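Local coordinates for P35 antigen (Borrelia burgdorferi, PDB 4ALY), which is an outer surface lipoprotein of the Lyme disease spirochaete, needed for infection through a tick bite, at residues A[82-87]-A[187-192]; A[76-81]-A[205-210]. All blocks are in the same frame, centred on the assembly; numbering follows the deposited sequence.

Contact 1: residues A[82-87]-A[187-192]; sequences RSENII and KILNVK
The C-terminal end of helix 163-189 packs here against the side of helix 70-95, with Leu189 set against Ser83, Glu84 and Ile87. Leu189 lies over Ser83, with its CG 3.8 Å from Ser83 CB. Its two methyls then diverge. CD1 reaches the backbone, 3.7 Å from Ser83 O, and also meets Ile87 CG1 at 3.8 Å, where the two side chains run past each other in opposite directions. CD2 turns to Glu84 and lies 3.4 Å from Glu84 OE1. This is a plain carbon-oxygen contact: the Glu84 chain bends at chi2 (65°), and its carboxylate comes to Leu189. Ile188 closes the buried side. Its CG2 is 3.6 Å from Ser83 OG, and its CD1 is equally near. That hydroxyl lies beside its own backbone N (chi1 -60°), and its polarity is met by Ile79 O within helix 70-95 despite the apolar cover. Just past Leu189 the chain leaves the helix, with Val191 N bonded to Ile188 O at 3.0 Å. The arrangement is that of a helix end packed by its last apolar side chains in an all-helical bundle.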
ATOM      1  N   ARG A  82      -5.565 -12.109 -11.791  1.00 35.98           N
ATOM      2  CA  ARG A  82      -5.337 -11.204 -10.683  1.00 33.47           C
ATOM      3  C   ARG A  82      -3.865 -11.178 -10.175  1.00 34.03           C
ATOM      4  O   ARG A  82      -3.284 -10.089 -10.089  1.00 31.99           O
ATOM      5  CB  ARG A  82      -6.376 -11.383  -9.566  1.00 33.61           C
ATOM      6  CG  ARG A  82      -7.683 -10.629  -9.847  1.00 39.24           C
ATOM      7  CD  ARG A  82      -8.834 -10.897  -8.852  1.00 45.43           C
ATOM      8  NE  ARG A  82      -8.959  -9.828  -7.837  1.00 60.30           N
ATOM      9  CZ  ARG A  82     -10.036  -9.056  -7.652  1.00 59.70           C
ATOM     10  NH1 ARG A  82     -11.115  -9.248  -8.401  1.00 58.84           N
ATOM     11  NH2 ARG A  82     -10.038  -8.109  -6.710  1.00 50.26           N
ATOM     12  N   SER A  83      -3.251 -12.342  -9.943  1.00 32.14           N
ATOM     13  CA  SER A  83      -1.799 -12.450  -9.567  1.00 34.95           C
ATOM     14  C   SER A  83      -0.809 -12.009 -10.663  1.00 39.23           C
ATOM     15  O   SER A  83       0.255 -11.429 -10.386  1.00 40.21           O
ATOM     16  CB  SER A  83      -1.399 -13.888  -9.172  1.00 32.47           C
ATOM     17  OG  SER A  83      -2.131 -14.355  -8.068  1.00 33.45           O
ATOM     18  N   GLU A  84      -1.148 -12.314 -11.908  1.00 40.14           N
ATOM     19  CA  GLU A  84      -0.316 -11.929 -13.028  1.00 35.94           C
ATOM     20  C   GLU A  84      -0.390 -10.427 -13.130  1.00 32.41           C
ATOM     21  O   GLU A  84       0.647  -9.805 -13.142  1.00 29.15           O
ATOM     22  CB  GLU A  84      -0.781 -12.575 -14.343  1.00 39.77           C
ATOM     23  CG  GLU A  84       0.317 -12.694 -15.366  1.00 45.14           C
ATOM     24  CD  GLU A  84       1.426 -13.633 -14.919  1.00 51.53           C
ATOM     25  OE1 GLU A  84       1.107 -14.808 -14.614  1.00 51.60           O
ATOM     26  OE2 GLU A  84       2.610 -13.199 -14.892  1.00 49.50           O
ATOM     27  N   ASN A  85      -1.602  -9.862 -13.174  1.00 29.88           N
ATOM     28  CA  ASN A  85      -1.802  -8.412 -13.285  1.00 31.03           C
ATOM     29  C   ASN A  85      -1.021  -7.556 -12.226  1.00 34.22           C
ATOM     30  O   ASN A  85      -0.394  -6.531 -12.577  1.00 31.83           O
ATOM     31  CB  ASN A  85      -3.277  -8.074 -13.348  1.00 31.75           C
ATOM     32  CG  ASN A  85      -3.544  -6.613 -13.644  1.00 38.71           C
ATOM     33  OD1 ASN A  85      -3.032  -6.043 -14.623  1.00 45.40           O
ATOM     34  ND2 ASN A  85      -4.380  -5.988 -12.812  1.00 41.63           N
ATOM     35  N   ILE A  86      -0.937  -8.049 -10.984  1.00 28.97           N
ATOM     36  CA  ILE A  86      -0.249  -7.336  -9.948  1.00 25.48           C
ATOM     37  C   ILE A  86       1.249  -7.343 -10.137  1.00 27.31           C
ATOM     38  O   ILE A  86       1.906  -6.300  -9.950  1.00 30.72           O
ATOM     39  CB  ILE A  86      -0.699  -7.821  -8.564  1.00 25.36           C
ATOM     40  CG1 ILE A  86      -2.096  -7.245  -8.308  1.00 22.94           C
ATOM     41  CG2 ILE A  86       0.275  -7.431  -7.455  1.00 21.85           C
ATOM     42  CD1 ILE A  86      -2.801  -7.938  -7.163  1.00 27.63           C
ATOM     43  N   ILE A  87       1.802  -8.484 -10.519  1.00 26.08           N
ATOM     44  CA  ILE A  87       3.217  -8.553 -10.860  1.00 25.19           C
ATOM     45  C   ILE A  87       3.554  -7.728 -12.133  1.00 26.33           C
ATOM     46  O   ILE A  87       4.585  -7.059 -12.160  1.00 27.90           O
ATOM     47  CB  ILE A  87       3.746 -10.010 -10.853  1.00 24.34           C
ATOM     48  CG1 ILE A  87       3.494 -10.637  -9.488  1.00 23.94           C
ATOM     49  CG2 ILE A  87       5.253 -10.118 -11.212  1.00 24.73           C
ATOM     50  CD1 ILE A  87       4.453 -10.196  -8.373  1.00 24.74           C
ATOM     51  N   LYS A 187       3.786 -15.443  -4.086  1.00 30.33           N
ATOM     52  CA  LYS A 187       3.471 -16.737  -3.476  1.00 32.87           C
ATOM     53  C   LYS A 187       2.666 -17.662  -4.392  1.00 34.57           C
ATOM     54  O   LYS A 187       3.055 -18.797  -4.606  1.00 37.05           O
ATOM     55  CB  LYS A 187       2.783 -16.567  -2.116  1.00 31.63           C
ATOM     56  CG  LYS A 187       3.811 -16.385  -1.014  1.00 32.15           C
ATOM     57  CD  LYS A 187       3.207 -16.032   0.328  1.00 32.73           C
ATOM     58  CE  LYS A 187       4.351 -16.225   1.326  1.00 37.63           C
ATOM     59  NZ  LYS A 187       4.229 -15.474   2.603  1.00 35.69           N
ATOM     60  N   ILE A 188       1.558 -17.158  -4.930  1.00 33.19           N
ATOM     61  CA  ILE A 188       0.619 -17.948  -5.721  1.00 31.55           C
ATOM     62  C   ILE A 188       1.254 -18.392  -7.032  1.00 34.29           C
ATOM     63  O   ILE A 188       1.196 -19.580  -7.365  1.00 40.76           O
ATOM     64  CB  ILE A 188      -0.690 -17.156  -6.035  1.00 28.89           C
ATOM     65  CG1 ILE A 188      -1.528 -16.972  -4.767  1.00 25.68           C
ATOM     66  CG2 ILE A 188      -1.473 -17.776  -7.212  1.00 27.22           C
ATOM     67  CD1 ILE A 188      -2.809 -16.212  -5.019  1.00 23.24           C
ATOM     68  N   LEU A 189       1.829 -17.443  -7.781  1.00 33.77           N
ATOM     69  CA  LEU A 189       2.518 -17.727  -9.054  1.00 33.94           C
ATOM     70  C   LEU A 189       3.728 -18.648  -8.897  1.00 35.77           C
ATOM     71  O   LEU A 189       4.077 -19.393  -9.813  1.00 43.29           O
ATOM     72  CB  LEU A 189       2.948 -16.442  -9.733  1.00 31.05           C
ATOM     73  CG  LEU A 189       1.930 -15.434 -10.249  1.00 29.45           C
ATOM     74  CD1 LEU A 189       2.719 -14.192 -10.659  1.00 29.00           C
ATOM     75  CD2 LEU A 189       1.103 -15.945 -11.432  1.00 27.99           C
ATOM     76  N   ASN A 190       4.360 -18.630  -7.734  1.00 37.42           N
ATOM     77  CA  ASN A 190       5.467 -19.557  -7.493  1.00 39.95           C
ATOM     78  C   ASN A 190       5.019 -21.024  -7.357  1.00 42.08           C
ATOM     79  O   ASN A 190       5.857 -21.921  -7.193  1.00 41.86           O
ATOM     80  CB  ASN A 190       6.303 -19.152  -6.286  1.00 38.65           C
ATOM     81  CG  ASN A 190       7.755 -19.563  -6.439  1.00 44.30           C
ATOM     82  OD1 ASN A 190       8.330 -20.213  -5.560  1.00 38.93           O
ATOM     83  ND2 ASN A 190       8.361 -19.190  -7.576  1.00 43.32           N
ATOM     84  N   VAL A 191       3.700 -21.251  -7.417  1.00 40.28           N
ATOM     85  CA  VAL A 191       3.138 -22.595  -7.387  1.00 36.92           C
ATOM     86  C   VAL A 191       2.016 -22.685  -8.377  1.00 37.63           C
ATOM     87  O   VAL A 191       1.078 -23.438  -8.177  1.00 40.78           O
ATOM     88  CB  VAL A 191       2.709 -23.084  -5.975  1.00 36.16           C
ATOM     89  CG1 VAL A 191       3.940 -23.356  -5.110  1.00 36.73           C
ATOM     90  CG2 VAL A 191       1.729 -22.132  -5.275  1.00 31.26           C
ATOM     91  N   LYS A 192       2.131 -21.933  -9.470  1.00 40.92           N
ATOM     92  CA  LYS A 192       1.030 -21.837 -10.449  1.00 43.60           C
ATOM     93  C   LYS A 192       0.530 -23.155 -11.086  1.00 46.38           C
ATOM     94  O   LYS A 192      -0.667 -23.255 -11.393  1.00 49.12           O
ATOM     95  CB  LYS A 192       1.265 -20.743 -11.495  1.00 41.45           C
ATOM     96  CG  LYS A 192       2.217 -21.064 -12.643  1.00 42.31           C
ATOM     97  CD  LYS A 192       1.786 -20.278 -13.897  1.00 44.06           C
ATOM     98  CE  LYS A 192       2.585 -20.616 -15.137  1.00 44.93           C
ATOM     99  NZ  LYS A 192       4.017 -20.255 -14.898  1.00 43.09           N
TER

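Contact 2: residues A[76-81]-A[205-210]; sequences IQKILD and TLYNDF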
ATOM      1  N   ILE A  76      -9.272 -20.749 -10.881  1.00 38.67           N
ATOM      2  CA  ILE A  76      -7.816 -20.794 -11.094  1.00 39.42           C
ATOM      3  C   ILE A  76      -7.477 -19.622 -12.005  1.00 40.72           C
ATOM      4  O   ILE A  76      -6.740 -18.729 -11.626  1.00 39.17           O
ATOM      5  CB  ILE A  76      -7.318 -22.086 -11.814  1.00 37.48           C
ATOM      6  CG1 ILE A  76      -8.059 -23.375 -11.370  1.00 40.94           C
ATOM      7  CG2 ILE A  76      -5.810 -22.233 -11.713  1.00 39.79           C
ATOM      8  CD1 ILE A  76      -7.585 -24.074 -10.118  1.00 32.65           C
ATOM      9  N   GLN A  77      -8.019 -19.661 -13.218  1.00 45.74           N
ATOM     10  CA  GLN A  77      -7.864 -18.611 -14.214  1.00 48.13           C
ATOM     11  C   GLN A  77      -8.003 -17.192 -13.643  1.00 43.86           C
ATOM     12  O   GLN A  77      -7.147 -16.396 -13.889  1.00 39.24           O
ATOM     13  CB  GLN A  77      -8.839 -18.813 -15.389  1.00 51.57           C
ATOM     14  CG  GLN A  77      -8.233 -19.473 -16.617  1.00 53.76           C
ATOM     15  CD  GLN A  77      -7.350 -18.529 -17.430  1.00 62.26           C
ATOM     16  OE1 GLN A  77      -6.163 -18.789 -17.607  1.00 64.00           O
ATOM     17  NE2 GLN A  77      -7.927 -17.423 -17.926  1.00 64.59           N
ATOM     18  N   LYS A  78      -9.062 -16.894 -12.887  1.00 42.95           N
ATOM     19  CA  LYS A  78      -9.290 -15.543 -12.354  1.00 39.67           C
ATOM     20  C   LYS A  78      -8.257 -15.172 -11.310  1.00 41.59           C
ATOM     21  O   LYS A  78      -7.767 -14.057 -11.305  1.00 47.92           O
ATOM     22  CB  LYS A  78     -10.649 -15.425 -11.708  1.00 41.82           C
ATOM     23  CG  LYS A  78     -11.770 -14.909 -12.575  1.00 45.58           C
ATOM     24  CD  LYS A  78     -13.049 -15.052 -11.758  1.00 53.79           C
ATOM     25  CE  LYS A  78     -14.301 -14.853 -12.601  1.00 55.33           C
ATOM     26  NZ  LYS A  78     -14.410 -13.421 -13.015  1.00 59.82           N
ATOM     27  N   ILE A  79      -7.928 -16.105 -10.428  1.00 37.23           N
ATOM     28  CA  ILE A  79      -6.815 -15.963  -9.495  1.00 36.19           C
ATOM     29  C   ILE A  79      -5.443 -15.750 -10.167  1.00 40.43           C
ATOM     30  O   ILE A  79      -4.627 -14.923  -9.715  1.00 35.24           O
ATOM     31  CB  ILE A  79      -6.746 -17.191  -8.595  1.00 34.01           C
ATOM     32  CG1 ILE A  79      -7.905 -17.162  -7.586  1.00 30.58           C
ATOM     33  CG2 ILE A  79      -5.360 -17.341  -7.932  1.00 33.08           C
ATOM     34  CD1 ILE A  79      -8.216 -18.556  -7.058  1.00 31.46           C
ATOM     35  N   LEU A  80      -5.184 -16.507 -11.236  1.00 44.28           N
ATOM     36  CA  LEU A  80      -3.932 -16.371 -11.973  1.00 42.45           C
ATOM     37  C   LEU A  80      -3.865 -15.069 -12.755  1.00 40.83           C
ATOM     38  O   LEU A  80      -2.770 -14.521 -12.874  1.00 34.54           O
ATOM     39  CB  LEU A  80      -3.688 -17.548 -12.920  1.00 44.78           C
ATOM     40  CG  LEU A  80      -3.241 -18.862 -12.282  1.00 47.85           C
ATOM     41  CD1 LEU A  80      -2.772 -19.838 -13.361  1.00 45.39           C
ATOM     42  CD2 LEU A  80      -2.192 -18.618 -11.205  1.00 45.53           C
ATOM     43  N   ASP A  81      -5.003 -14.605 -13.293  1.00 32.01           N
ATOM     44  CA  ASP A  81      -5.045 -13.307 -13.923  1.00 35.23           C
ATOM     45  C   ASP A  81      -4.765 -12.181 -12.875  1.00 39.16           C
ATOM     46  O   ASP A  81      -3.822 -11.416 -13.068  1.00 36.41           O
ATOM     47  CB  ASP A  81      -6.366 -13.046 -14.676  1.00 36.49           C
ATOM     48  CG  ASP A  81      -6.618 -14.038 -15.821  1.00 42.00           C
ATOM     49  OD1 ASP A  81      -5.685 -14.820 -16.211  1.00 42.81           O
ATOM     50  OD2 ASP A  81      -7.784 -14.060 -16.301  1.00 38.56           O
ATOM     51  N   THR A 205     -11.068 -18.826  -0.891  1.00 30.02           N
ATOM     52  CA  THR A 205     -10.557 -17.937   0.104  1.00 34.33           C
ATOM     53  C   THR A 205      -9.447 -17.099  -0.532  1.00 36.77           C
ATOM     54  O   THR A 205      -9.436 -15.850  -0.438  1.00 35.68           O
ATOM     55  CB  THR A 205     -10.054 -18.712   1.330  1.00 35.12           C
ATOM     56  OG1 THR A 205     -11.187 -19.090   2.105  1.00 35.22           O
ATOM     57  CG2 THR A 205      -9.138 -17.819   2.221  1.00 35.18           C
ATOM     58  N   LEU A 206      -8.560 -17.764  -1.256  1.00 36.60           N
ATOM     59  CA  LEU A 206      -7.464 -17.007  -1.828  1.00 38.84           C
ATOM     60  C   LEU A 206      -7.987 -16.018  -2.869  1.00 35.21           C
ATOM     61  O   LEU A 206      -7.568 -14.850  -2.929  1.00 33.54           O
ATOM     62  CB  LEU A 206      -6.245 -17.904  -2.186  1.00 37.95           C
ATOM     63  CG  LEU A 206      -5.851 -18.454  -3.533  1.00 40.11           C
ATOM     64  CD1 LEU A 206      -5.338 -19.890  -3.433  1.00 34.28           C
ATOM     65  CD2 LEU A 206      -7.042 -18.359  -4.447  1.00 47.97           C
ATOM     66  N   TYR A 207      -9.041 -16.423  -3.553  1.00 36.69           N
ATOM     67  CA  TYR A 207      -9.725 -15.504  -4.434  1.00 34.32           C
ATOM     68  C   TYR A 207     -10.477 -14.393  -3.673  1.00 34.60           C
ATOM     69  O   TYR A 207     -10.456 -13.214  -4.081  1.00 33.31           O
ATOM     70  CB  TYR A 207     -10.640 -16.254  -5.369  1.00 33.71           C
ATOM     71  CG  TYR A 207     -11.461 -15.299  -6.169  1.00 38.26           C
ATOM     72  CD1 TYR A 207     -10.948 -14.668  -7.337  1.00 40.37           C
ATOM     73  CD2 TYR A 207     -12.717 -14.952  -5.730  1.00 34.22           C
ATOM     74  CE1 TYR A 207     -11.732 -13.757  -8.047  1.00 37.99           C
ATOM     75  CE2 TYR A 207     -13.478 -14.057  -6.416  1.00 36.82           C
ATOM     76  CZ  TYR A 207     -12.999 -13.470  -7.553  1.00 37.18           C
ATOM     77  OH  TYR A 207     -13.856 -12.590  -8.136  1.00 40.86           O
ATOM     78  N   ASN A 208     -11.137 -14.755  -2.572  1.00 32.80           N
ATOM     79  CA  ASN A 208     -11.720 -13.756  -1.684  1.00 31.15           C
ATOM     80  C   ASN A 208     -10.647 -12.873  -1.011  1.00 31.44           C
ATOM     81  O   ASN A 208     -10.862 -11.683  -0.818  1.00 28.81           O
ATOM     82  CB  ASN A 208     -12.652 -14.417  -0.664  1.00 33.56           C
ATOM     83  CG  ASN A 208     -13.956 -14.915  -1.308  1.00 36.89           C
ATOM     84  OD1 ASN A 208     -14.536 -14.240  -2.171  1.00 39.98           O
ATOM     85  ND2 ASN A 208     -14.410 -16.093  -0.908  1.00 32.17           N
ATOM     86  N   ASP A 209      -9.498 -13.450  -0.665  1.00 28.31           N
ATOM     87  CA  ASP A 209      -8.414 -12.657  -0.138  1.00 28.65           C
ATOM     88  C   ASP A 209      -8.083 -11.463  -1.079  1.00 30.78           C
ATOM     89  O   ASP A 209      -8.012 -10.317  -0.629  1.00 30.99           O
ATOM     90  CB  ASP A 209      -7.230 -13.559   0.161  1.00 28.42           C
ATOM     91  CG  ASP A 209      -7.447 -14.392   1.465  1.00 29.93           C
ATOM     92  OD1 ASP A 209      -8.527 -14.240   2.092  1.00 26.93           O
ATOM     93  OD2 ASP A 209      -6.529 -15.159   1.893  1.00 28.41           O
ATOM     94  N   PHE A 210      -7.985 -11.710  -2.385  1.00 30.64           N
ATOM     95  CA  PHE A 210      -7.780 -10.629  -3.364  1.00 28.77           C
ATOM     96  C   PHE A 210      -8.801  -9.538  -3.265  1.00 28.86           C
ATOM     97  O   PHE A 210      -8.467  -8.366  -3.379  1.00 30.00           O
ATOM     98  CB  PHE A 210      -7.681 -11.124  -4.822  1.00 24.22           C
ATOM     99  CG  PHE A 210      -6.317 -11.604  -5.167  1.00 24.14           C
ATOM    100  CD1 PHE A 210      -5.187 -10.799  -4.834  1.00 23.84           C
ATOM    101  CD2 PHE A 210      -6.115 -12.859  -5.734  1.00 22.21           C
ATOM    102  CE1 PHE A 210      -3.881 -11.227  -5.102  1.00 22.63           C
ATOM    103  CE2 PHE A 210      -4.818 -13.306  -5.987  1.00 23.03           C
ATOM    104  CZ  PHE A 210      -3.700 -12.499  -5.682  1.00 25.00           C
TER
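Ile79 O accepts a hydrogen bond from the hydroxyl of Ser83, one turn on in helix 70-95, and is touched from across the contact by the ring of Phe210. Phe210 CE2 comes to 4.1 Å from Ile79 O, at an oblique angle to the ring. The rest of the contact is apolar. Ile79 is its centre, and its CG1 branch does most of the touching. Ile79 CG1 rests 3.6 Å from Tyr207 CB. The same carbon meets the ring edge, near the ring plane, at 3.9 Å from Tyr207 CD1. Leu206 borders Ile79 on the buried side, but Leu206 CD2 is modelled too close to Ile79 CD1, so the exact fit of these methyls is doubtful. Tyr207 has CG anti to its backbone N (chi1 174°), which carries the ring out to Lys78. There Lys78 CD lies 4.1 Å from Tyr207 CE1, and Lys78 CB is 4.2 Å from the same ring atom. The lysine therefore meets the ring through its methylenes, towards the exposed margin of the contact. Ile79 and Tyr207 mark the nearest backbone approach, with CA atoms 5.9 Å apart. The short helical segments point broadly the same way, at 38° to each other, with axes 10.0 Å apart. Helix 163-189 closes the inner side: its Ile188 touches both Ile79 and Phe210. Leu195, in the loop before helix 200-233, also packs on Ile79, while helix 254-275 lies against Thr205 and Asp209.

How the contacts relate
Both contacts use helix 70-95, on consecutive turns. Contact 1 joins it to the end of helix 163-189, and contact 2 to helix 200-233, the next helix in the chain. Their centres are about 9 Å apart, and they share one packing cluster. Phe210 ties them together: its CZ lies 3.4 Å from Ser83 OG, and its CE2 is 3.7 Å from Ile188 CD1. Contact 2 is the more buried, although Lys78 is exposed. Contact 1 is partly buried. Its chemistry is aliphatic, with a buried serine hydroxyl and a carboxylate at the margin, whereas contact 2 adds two aromatic rings and a lysine chain.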